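PDB 5M6G: beta-glucosidase, which probably hydrolyses terminal, non-reducing beta-D-glucosyl residues with release of beta-D-glucose, as a two-domain member of glycosyl hydrolase family 3. Local coordinates for residues D156-I161 / M207-T212; D310-D315 / S342-K347; G428-V433 / G475-Y480. All coordinates share one frame; numbering follows the deposited sequence.

In the fold
Interactions 1 and 2 both belong to the N-terminal, TIM-barrel-type domain of this family 3 glycosidase, on opposite sides of the chain's centre, with centres 31 Å apart and nearest atoms about 17 Å apart. Interaction 1 packs helix 155-170 against the start of helix 209-215. Further along the chain, interaction 2 ties the loop after strand 306-308 to the one leading from strand 339-341 into helix 345-357, and it reaches both the bound sorbitol and a magnesium site. Interaction 3 comes last, in the C-terminal domain, where strand 478-480 edges a mixed sheet beside strand 431-434. That domain also lends W448 and E505 to the sorbitol pocket, but interaction 3 lies away from it, its centre 54 Å from that of interaction 2.

Interaction 1: D156-I161 / M207-T212; sequences DLVQRI and MTSAVT
V158 turns CG1 to A210 CB, 3.7 Å away, and to the carbonyl oxygen of M207. Its other methyl, CG2, meets the M207 sulfur, SD, at 3.7 Å in one of the two conformers modelled for M207, the two side chains then crossing at about a right angle. L149 of helix 146-152 also lies against V158.

One residue on, Q159 holds CG anti to its backbone N (chi1 175°) and stretches out past S209. Its CB sits 3.5 Å from S209 O, and the same oxygen receives a CA-H...O contact from Q159 CA. Further out the Q159 and T212 side chains cross obliquely, with Q159 NE2 4.0 Å from the T212 methyl CG2. That is a van der Waals contact of amide with methyl: the T212 hydroxyl bonds instead to R269. S209 OG, 3.8 Å from V158 CG1, hydrogen-bonds to the carbonyl of P155, tying S209 to the residue just before 156-161. Small residues S209 and A210 allow the backbones to come close, Q159 CA lying 4.5 Å from A210 CA. The arrangement is close helix-to-helix packing within the TIM-barrel-type domain of family 3 glycosidases.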
loop_
_atom_site.group_PDB
_atom_site.type_symbol
_atom_site.label_atom_id
_atom_site.label_comp_id
_atom_site.label_asym_id
_atom_site.label_seq_id
_atom_site.Cartn_x
_atom_site.Cartn_y
_atom_site.Cartn_z
ATOM N N ASP A 156 -6.592 0.807 16.022
ATOM C CA ASP A 156 -5.463 1.221 16.845
ATOM C C ASP A 156 -4.194 0.489 16.428
ATOM O O ASP A 156 -3.110 1.086 16.362
ATOM C CB ASP A 156 -5.781 0.979 18.315
ATOM C CG ASP A 156 -4.810 1.672 19.226
ATOM O OD1 ASP A 156 -4.866 2.920 19.298
ATOM O OD2 ASP A 156 -3.993 0.978 19.860
ATOM N N LEU A 157 -4.320 -0.803 16.117
ATOM C CA LEU A 157 -3.188 -1.579 15.619
ATOM C C LEU A 157 -2.657 -1.018 14.306
ATOM O O LEU A 157 -1.442 -0.945 14.097
ATOM C CB LEU A 157 -3.611 -3.034 15.428
ATOM C CG LEU A 157 -2.582 -3.978 14.809
ATOM C CD1 LEU A 157 -1.481 -4.255 15.820
ATOM C CD2 LEU A 157 -3.274 -5.280 14.362
ATOM N N VAL A 158 -3.558 -0.642 13.396
ATOM C CA VAL A 158 -3.132 -0.089 12.114
ATOM C C VAL A 158 -2.411 1.237 12.329
ATOM O O VAL A 158 -1.404 1.532 11.668
ATOM C CB VAL A 158 -4.348 0.041 11.176
ATOM C CG1 VAL A 158 -4.074 0.999 10.000
ATOM C CG2 VAL A 158 -4.765 -1.351 10.686
ATOM N N GLN A 159 -2.887 2.034 13.286
ATOM C CA GLN A 159 -2.202 3.273 13.632
ATOM C C GLN A 159 -0.791 2.997 14.158
ATOM O O GLN A 159 0.170 3.654 13.742
ATOM C CB GLN A 159 -3.035 4.054 14.654
ATOM C CG GLN A 159 -2.372 5.319 15.189
ATOM C CD GLN A 159 -3.313 6.139 16.058
ATOM O OE1 GLN A 159 -4.526 6.121 15.863
ATOM N NE2 GLN A 159 -2.755 6.850 17.028
ATOM N N ARG A 160 -0.635 2.004 15.043
ATOM C CA ARG A 160 0.704 1.688 15.544
ATOM C C ARG A 160 1.623 1.247 14.415
ATOM O O ARG A 160 2.823 1.547 14.427
ATOM C CB ARG A 160 0.639 0.597 16.622
ATOM C CG ARG A 160 0.278 1.107 18.003
ATOM C CD ARG A 160 -0.792 0.236 18.636
ATOM N NE ARG A 160 -0.253 -1.035 19.097
ATOM C CZ ARG A 160 -0.986 -2.114 19.359
ATOM N NH1 ARG A 160 -2.307 -2.088 19.205
ATOM N NH2 ARG A 160 -0.388 -3.220 19.776
ATOM N N ILE A 161 1.081 0.511 13.441
ATOM C CA ILE A 161 1.871 0.092 12.287
ATOM C C ILE A 161 2.276 1.304 11.454
ATOM O O ILE A 161 3.415 1.392 10.970
ATOM C CB ILE A 161 1.078 -0.933 11.456
ATOM C CG1 ILE A 161 0.898 -2.240 12.241
ATOM C CG2 ILE A 161 1.759 -1.174 10.117
ATOM C CD1 ILE A 161 -0.199 -3.156 11.685
ATOM N N MET A 207 -9.795 2.576 9.012
ATOM C CA MET A 207 -8.371 2.294 8.946
ATOM C C MET A 207 -7.550 3.473 8.417
ATOM O O MET A 207 -6.335 3.337 8.246
ATOM C CB MET A 207 -8.111 1.040 8.114
ATOM C CG MET A 207 -8.807 -0.203 8.666
ATOM S SD MET A 207 -8.383 -0.504 10.394
ATOM C CE MET A 207 -8.923 -2.220 10.545
ATOM N N THR A 208 -8.178 4.624 8.175
ATOM C CA THR A 208 -7.378 5.810 7.914
ATOM C C THR A 208 -6.609 6.241 9.153
ATOM O O THR A 208 -5.812 7.180 9.077
ATOM C CB THR A 208 -8.258 6.971 7.405
ATOM O OG1 THR A 208 -9.181 7.360 8.430
ATOM C CG2 THR A 208 -9.021 6.562 6.157
ATOM N N SER A 209 -6.823 5.566 10.289
ATOM C CA SER A 209 -5.913 5.699 11.418
ATOM C C SER A 209 -4.458 5.460 11.011
ATOM O O SER A 209 -3.547 5.915 11.709
ATOM C CB SER A 209 -6.332 4.727 12.524
ATOM O OG SER A 209 -6.079 3.394 12.129
ATOM N N ALA A 210 -4.219 4.764 9.894
ATOM C CA ALA A 210 -2.863 4.667 9.354
ATOM C C ALA A 210 -2.258 6.046 9.123
ATOM O O ALA A 210 -1.044 6.239 9.295
ATOM C CB ALA A 210 -2.869 3.878 8.047
ATOM N N VAL A 211 -3.087 7.015 8.719
ATOM C CA VAL A 211 -2.603 8.378 8.483
ATOM C C VAL A 211 -2.069 8.976 9.776
ATOM O O VAL A 211 -0.999 9.607 9.807
ATOM C CB VAL A 211 -3.731 9.251 7.902
ATOM C CG1 VAL A 211 -3.279 10.725 7.807
ATOM C CG2 VAL A 211 -4.164 8.735 6.539
ATOM N N THR A 212 -2.830 8.815 10.856
ATOM C CA THR A 212 -2.433 9.375 12.140
ATOM C C THR A 212 -1.147 8.735 12.639
ATOM O O THR A 212 -0.300 9.411 13.235
ATOM C CB THR A 212 -3.564 9.190 13.148
ATOM O OG1 THR A 212 -4.764 9.766 12.611
ATOM C CG2 THR A 212 -3.218 9.844 14.477
#

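Interaction 2: D310-D315 / S342-K347; sequences DYDAID and SSRHEK. With MG (magnesium ion), chain B; SOR (sorbitol), chain L.
D312 and S342 bring the two loops closest, their CA atoms 6.4 Å apart, with D312 in a left-handed backbone conformation (phi 49°, psi 38°) and R344, likewise left-handed, at the N-cap position of helix 345-357. The contact is a salt-bridge network in loops of the TIM-barrel-type domain, following strands 306-308 and 339-341. The D312 carboxylate grips S342 with both oxygens: OD1 accepts the backbone N of S342 at 2.9 Å, from the syn side but tilted out of the carboxylate plane, and OD2 takes the S342 hydroxyl OG at 2.6 Å through its syn lone pair. OD1 also forms a salt bridge to R344 NH1, although that hydrogen bond is weak.

R344 bends at chi2 and chi3, which brings its guanidinium round to the two aspartates. NH2 gives D315 OD2 a nearly straight bond of 2.8 Å in the guanidinium plane, the carboxylate standing 83° to that plane, and NE is held by S343 OG. D322 adds a second carboxylate to NH2, so two acids hold this end of the guanidinium in place. The same D315 binds magnesium through its backbone O, together with D318, Q320, D322, E327 and a water.

At the other end, Y311 brings OH to 3.1 Å from S342 CB, the ring meeting that carbon obliquely. Next to it, D310 lines the sorbitol pocket: its OD1 accepts a hydrogen bond from sorbitol O3 at 2.5 Å and another from Y311 N, on the anti side and somewhat out of the carboxylate plane.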
loop_
_atom_site.group_PDB
_atom_site.type_symbol
_atom_site.label_atom_id
_atom_site.label_comp_id
_atom_site.label_asym_id
_atom_site.label_seq_id
_atom_site.Cartn_x
_atom_site.Cartn_y
_atom_site.Cartn_z
ATOM N N ASP A 310 -0.704 10.127 -10.151
ATOM C CA ASP A 310 -0.088 8.810 -10.201
ATOM C C ASP A 310 1.008 8.816 -11.265
ATOM O O ASP A 310 1.225 9.803 -11.979
ATOM C CB ASP A 310 -1.135 7.717 -10.463
ATOM C CG ASP A 310 -0.739 6.357 -9.858
ATOM O OD1 ASP A 310 0.480 6.070 -9.720
ATOM O OD2 ASP A 310 -1.657 5.573 -9.515
ATOM N N TYR A 311 1.697 7.686 -11.376
ATOM C CA TYR A 311 2.970 7.576 -12.081
ATOM C C TYR A 311 2.743 7.614 -13.586
ATOM O O TYR A 311 2.080 6.729 -14.134
ATOM C CB TYR A 311 3.632 6.271 -11.647
ATOM C CG TYR A 311 5.046 6.000 -12.093
ATOM C CD1 TYR A 311 5.308 5.266 -13.247
ATOM C CD2 TYR A 311 6.133 6.401 -11.308
ATOM C CE1 TYR A 311 6.622 4.969 -13.626
ATOM C CE2 TYR A 311 7.440 6.113 -11.682
ATOM C CZ TYR A 311 7.679 5.401 -12.836
ATOM O OH TYR A 311 8.981 5.120 -13.194
ATOM N N ASP A 312 3.302 8.635 -14.254
ATOM C CA ASP A 312 3.062 8.879 -15.682
ATOM C C ASP A 312 1.567 8.847 -16.001
ATOM O O ASP A 312 1.144 8.367 -17.050
ATOM C CB ASP A 312 3.818 7.880 -16.567
ATOM C CG ASP A 312 5.328 8.076 -16.528
ATOM O OD1 ASP A 312 5.786 9.180 -16.171
ATOM O OD2 ASP A 312 6.063 7.115 -16.850
ATOM N N ALA A 313 0.758 9.374 -15.081
ATOM C CA ALA A 313 -0.691 9.307 -15.245
ATOM C C ALA A 313 -1.203 10.268 -16.311
ATOM O O ALA A 313 -2.198 9.964 -16.985
ATOM C CB ALA A 313 -1.382 9.599 -13.922
ATOM N N ILE A 314 -0.577 11.440 -16.461
ATOM C CA ILE A 314 -1.058 12.371 -17.482
ATOM C C ILE A 314 -0.807 11.808 -18.871
ATOM O O ILE A 314 -1.549 12.112 -19.813
ATOM C CB ILE A 314 -0.420 13.771 -17.326
ATOM C CG1 ILE A 314 1.087 13.728 -17.589
ATOM C CG2 ILE A 314 -0.708 14.351 -15.949
ATOM C CD1 ILE A 314 1.710 15.097 -17.698
ATOM N N ASP A 315 0.234 10.982 -19.023
ATOM C CA ASP A 315 0.509 10.325 -20.298
ATOM C C ASP A 315 -0.684 9.523 -20.794
ATOM O O ASP A 315 -0.879 9.379 -22.005
ATOM C CB ASP A 315 1.698 9.376 -20.166
ATOM C CG ASP A 315 2.906 10.025 -19.547
ATOM O OD1 ASP A 315 2.746 10.975 -18.744
ATOM O OD2 ASP A 315 4.022 9.558 -19.855
ATOM N N SER A 342 8.235 9.256 -14.714
ATOM C CA SER A 342 9.367 8.337 -14.793
ATOM C C SER A 342 10.585 8.965 -15.448
ATOM O O SER A 342 11.695 8.443 -15.292
ATOM C CB SER A 342 8.983 7.076 -15.574
ATOM O OG SER A 342 8.599 7.382 -16.908
ATOM N N SER A 343 10.386 10.056 -16.187
ATOM C CA SER A 343 11.428 10.754 -16.925
ATOM C C SER A 343 10.782 11.960 -17.587
ATOM O O SER A 343 9.600 12.236 -17.345
ATOM C CB SER A 343 12.066 9.853 -17.978
ATOM O OG SER A 343 11.085 9.459 -18.933
ATOM N N ARG A 344 11.542 12.670 -18.423
ATOM C CA ARG A 344 11.035 13.787 -19.227
ATOM C C ARG A 344 10.683 15.017 -18.384
ATOM O O ARG A 344 9.812 15.802 -18.761
ATOM C CB ARG A 344 9.825 13.359 -20.073
ATOM C CG ARG A 344 10.153 12.412 -21.217
ATOM C CD ARG A 344 8.993 11.457 -21.460
ATOM N NE ARG A 344 8.726 10.652 -20.264
ATOM C CZ ARG A 344 7.509 10.286 -19.875
ATOM N NH1 ARG A 344 7.348 9.567 -18.770
ATOM N NH2 ARG A 344 6.452 10.648 -20.589
ATOM N N HIS A 345 11.371 15.213 -17.256
ATOM C CA HIS A 345 11.096 16.362 -16.394
ATOM C C HIS A 345 11.328 17.686 -17.120
ATOM O O HIS A 345 10.557 18.640 -16.952
ATOM C CB HIS A 345 11.964 16.287 -15.139
ATOM C CG HIS A 345 13.383 15.901 -15.415
ATOM N ND1 HIS A 345 13.756 14.610 -15.721
ATOM C CD2 HIS A 345 14.520 16.637 -15.437
ATOM C CE1 HIS A 345 15.060 14.566 -15.924
ATOM N NE2 HIS A 345 15.550 15.780 -15.751
ATOM N N GLU A 346 12.385 17.768 -17.924
ATOM C CA GLU A 346 12.638 19.006 -18.650
ATOM C C GLU A 346 11.535 19.280 -19.658
ATOM O O GLU A 346 11.133 20.435 -19.847
ATOM C CB GLU A 346 13.998 18.943 -19.341
ATOM C CG GLU A 346 14.390 20.238 -20.041
ATOM C CD GLU A 346 15.836 20.213 -20.505
ATOM O OE1 GLU A 346 16.512 19.199 -20.252
ATOM O OE2 GLU A 346 16.294 21.206 -21.108
ATOM N N LYS A 347 11.025 18.233 -20.310
ATOM C CA LYS A 347 9.935 18.443 -21.253
ATOM C C LYS A 347 8.668 18.872 -20.532
ATOM O O LYS A 347 7.942 19.742 -21.022
ATOM C CB LYS A 347 9.676 17.187 -22.079
ATOM C CG LYS A 347 8.544 17.379 -23.089
ATOM C CD LYS A 347 8.439 16.204 -24.030
ATOM C CE LYS A 347 7.964 14.968 -23.289
ATOM N NZ LYS A 347 7.654 13.869 -24.235
HETATM MG MG MG B . -0.531 10.547 -23.946
HETATM C C1 SOR L . 0.341 3.777 -6.701
HETATM C C2 SOR L . 1.841 3.825 -6.465
HETATM C C3 SOR L . 2.550 3.916 -7.813
HETATM C C4 SOR L . 4.038 3.611 -7.674
HETATM C C5 SOR L . 4.679 3.142 -8.983
HETATM C C6 SOR L . 6.037 2.531 -8.655
HETATM O O1 SOR L . -0.312 3.169 -5.613
HETATM O O2 SOR L . 2.164 4.948 -5.664
HETATM O O3 SOR L . 2.375 5.216 -8.316
HETATM O O4 SOR L . 4.718 4.757 -7.199
HETATM O O5 SOR L . 3.865 2.197 -9.668
HETATM O O6 SOR L . 6.495 1.735 -9.728
HETATM O O HOH W 1 0.555 10.865 -25.904
#

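Interaction 3: G428-V433 / G475-Y480; sequences GGKLFV and GSEVTY
V433 touches both V478 and Y480 of the neighbouring strand, on one face of a parallel pair in which 478-480 forms the edge of the C-terminal domain's mixed sheet. Its CG2 methyl meets V478 CG1 at 3.8 Å, and CG1 leans on Y480 CD1; helix 465-472 packs over this face through L466 and I469. On the other face, a chi1 of -157° swings the F432 ring across T479. Ring atom CE2 touches the T479 methyl CG2 at 3.6 Å, and T479 O lies over one face of the ring, offset toward the rim. The T479 hydroxyl, in turn, bonds to Y491, whose ring meets F432 edge-to-face.

The backbones are joined by three hydrogen bonds in parallel pattern: L431 N to E477 O, T479 N to L431 O, and V433 N to T479 O, the last 2.8 Å long.

Beyond the strands, K430 and E477 run side by side, pointing the same way. K430 NZ stays 5.1 Å from E477 OE1 and bonds instead to S490. Just before them in the chain, R492 hydrogen-bonds to both G429 O and S476 OG, and this same S476 OG comes to 3.2 Å from G428 CA.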
loop_
_atom_site.group_PDB
_atom_site.type_symbol
_atom_site.label_atom_id
_atom_site.label_comp_id
_atom_site.label_asym_id
_atom_site.label_seq_id
_atom_site.Cartn_x
_atom_site.Cartn_y
_atom_site.Cartn_z
ATOM N N GLY A 428 3.466 -33.522 20.397
ATOM C CA GLY A 428 4.600 -34.311 19.950
ATOM C C GLY A 428 4.349 -35.210 18.751
ATOM O O GLY A 428 5.327 -35.724 18.186
ATOM N N GLY A 429 3.102 -35.440 18.330
ATOM C CA GLY A 429 2.865 -36.279 17.162
ATOM C C GLY A 429 3.333 -35.617 15.878
ATOM O O GLY A 429 3.362 -34.396 15.759
ATOM N N LYS A 430 3.720 -36.445 14.906
ATOM C CA LYS A 430 4.231 -35.943 13.632
ATOM C C LYS A 430 3.199 -35.064 12.932
ATOM O O LYS A 430 2.015 -35.403 12.869
ATOM C CB LYS A 430 4.569 -37.105 12.700
ATOM C CG LYS A 430 5.665 -38.019 13.140
ATOM C CD LYS A 430 5.442 -39.385 12.526
ATOM C CE LYS A 430 5.455 -39.312 11.016
ATOM N NZ LYS A 430 5.638 -40.676 10.438
ATOM N N LEU A 431 3.663 -33.952 12.365
ATOM C CA LEU A 431 2.836 -33.077 11.546
ATOM C C LEU A 431 3.362 -33.076 10.120
ATOM O O LEU A 431 4.565 -33.229 9.886
ATOM C CB LEU A 431 2.819 -31.641 12.087
ATOM C CG LEU A 431 2.029 -31.452 13.377
ATOM C CD1 LEU A 431 2.271 -30.063 13.937
ATOM C CD2 LEU A 431 0.539 -31.669 13.118
ATOM N N PHE A 432 2.456 -32.925 9.162
ATOM C CA PHE A 432 2.854 -32.752 7.773
ATOM C C PHE A 432 2.487 -31.354 7.295
ATOM O O PHE A 432 1.388 -30.861 7.571
ATOM C CB PHE A 432 2.210 -33.790 6.847
ATOM C CG PHE A 432 2.983 -33.998 5.576
ATOM C CD1 PHE A 432 2.834 -33.128 4.496
ATOM C CD2 PHE A 432 3.913 -35.028 5.482
ATOM C CE1 PHE A 432 3.570 -33.310 3.335
ATOM C CE2 PHE A 432 4.646 -35.214 4.324
ATOM C CZ PHE A 432 4.479 -34.352 3.249
ATOM N N VAL A 433 3.409 -30.719 6.576
ATOM C CA VAL A 433 3.165 -29.409 5.985
ATOM C C VAL A 433 3.464 -29.486 4.495
ATOM O O VAL A 433 4.456 -30.097 4.079
ATOM C CB VAL A 433 3.995 -28.304 6.673
ATOM C CG1 VAL A 433 3.698 -26.918 6.042
ATOM C CG2 VAL A 433 3.684 -28.286 8.165
ATOM N N GLY A 475 8.180 -29.715 20.106
ATOM C CA GLY A 475 8.404 -31.096 20.454
ATOM C C GLY A 475 7.989 -32.089 19.396
ATOM O O GLY A 475 8.080 -33.299 19.626
ATOM N N SER A 476 7.547 -31.624 18.231
ATOM C CA SER A 476 7.004 -32.495 17.200
ATOM C C SER A 476 7.953 -32.576 16.016
ATOM O O SER A 476 8.589 -31.582 15.646
ATOM C CB SER A 476 5.633 -31.998 16.702
ATOM O OG SER A 476 4.639 -32.073 17.712
ATOM N N GLU A 477 8.028 -33.763 15.425
ATOM C CA GLU A 477 8.578 -33.904 14.085
ATOM C C GLU A 477 7.642 -33.226 13.091
ATOM O O GLU A 477 6.418 -33.402 13.155
ATOM C CB GLU A 477 8.736 -35.380 13.738
ATOM C CG GLU A 477 9.126 -35.665 12.308
ATOM C CD GLU A 477 9.289 -37.155 12.049
ATOM O OE1 GLU A 477 9.043 -37.947 12.982
ATOM O OE2 GLU A 477 9.671 -37.534 10.923
ATOM N N VAL A 478 8.209 -32.440 12.180
ATOM C CA VAL A 478 7.419 -31.709 11.189
ATOM C C VAL A 478 8.027 -32.012 9.831
ATOM O O VAL A 478 9.158 -31.591 9.545
ATOM C CB VAL A 478 7.396 -30.193 11.452
ATOM C CG1 VAL A 478 6.564 -29.479 10.376
ATOM C CG2 VAL A 478 6.853 -29.901 12.841
ATOM N N THR A 479 7.292 -32.744 9.006
ATOM C CA THR A 479 7.725 -33.112 7.667
ATOM C C THR A 479 7.146 -32.110 6.680
ATOM O O THR A 479 5.946 -31.822 6.719
ATOM C CB THR A 479 7.249 -34.521 7.300
ATOM O OG1 THR A 479 7.623 -35.455 8.325
ATOM C CG2 THR A 479 7.833 -34.956 5.966
ATOM N N TYR A 480 7.986 -31.591 5.791
ATOM C CA TYR A 480 7.540 -30.632 4.789
ATOM C C TYR A 480 7.860 -31.149 3.398
ATOM O O TYR A 480 8.993 -31.563 3.132
ATOM C CB TYR A 480 8.188 -29.257 4.981
ATOM C CG TYR A 480 8.004 -28.377 3.764
ATOM C CD1 TYR A 480 6.759 -27.841 3.455
ATOM C CD2 TYR A 480 9.068 -28.100 2.915
ATOM C CE1 TYR A 480 6.577 -27.043 2.333
ATOM C CE2 TYR A 480 8.905 -27.298 1.800
ATOM C CZ TYR A 480 7.660 -26.774 1.513
ATOM O OH TYR A 480 7.493 -25.988 0.398
#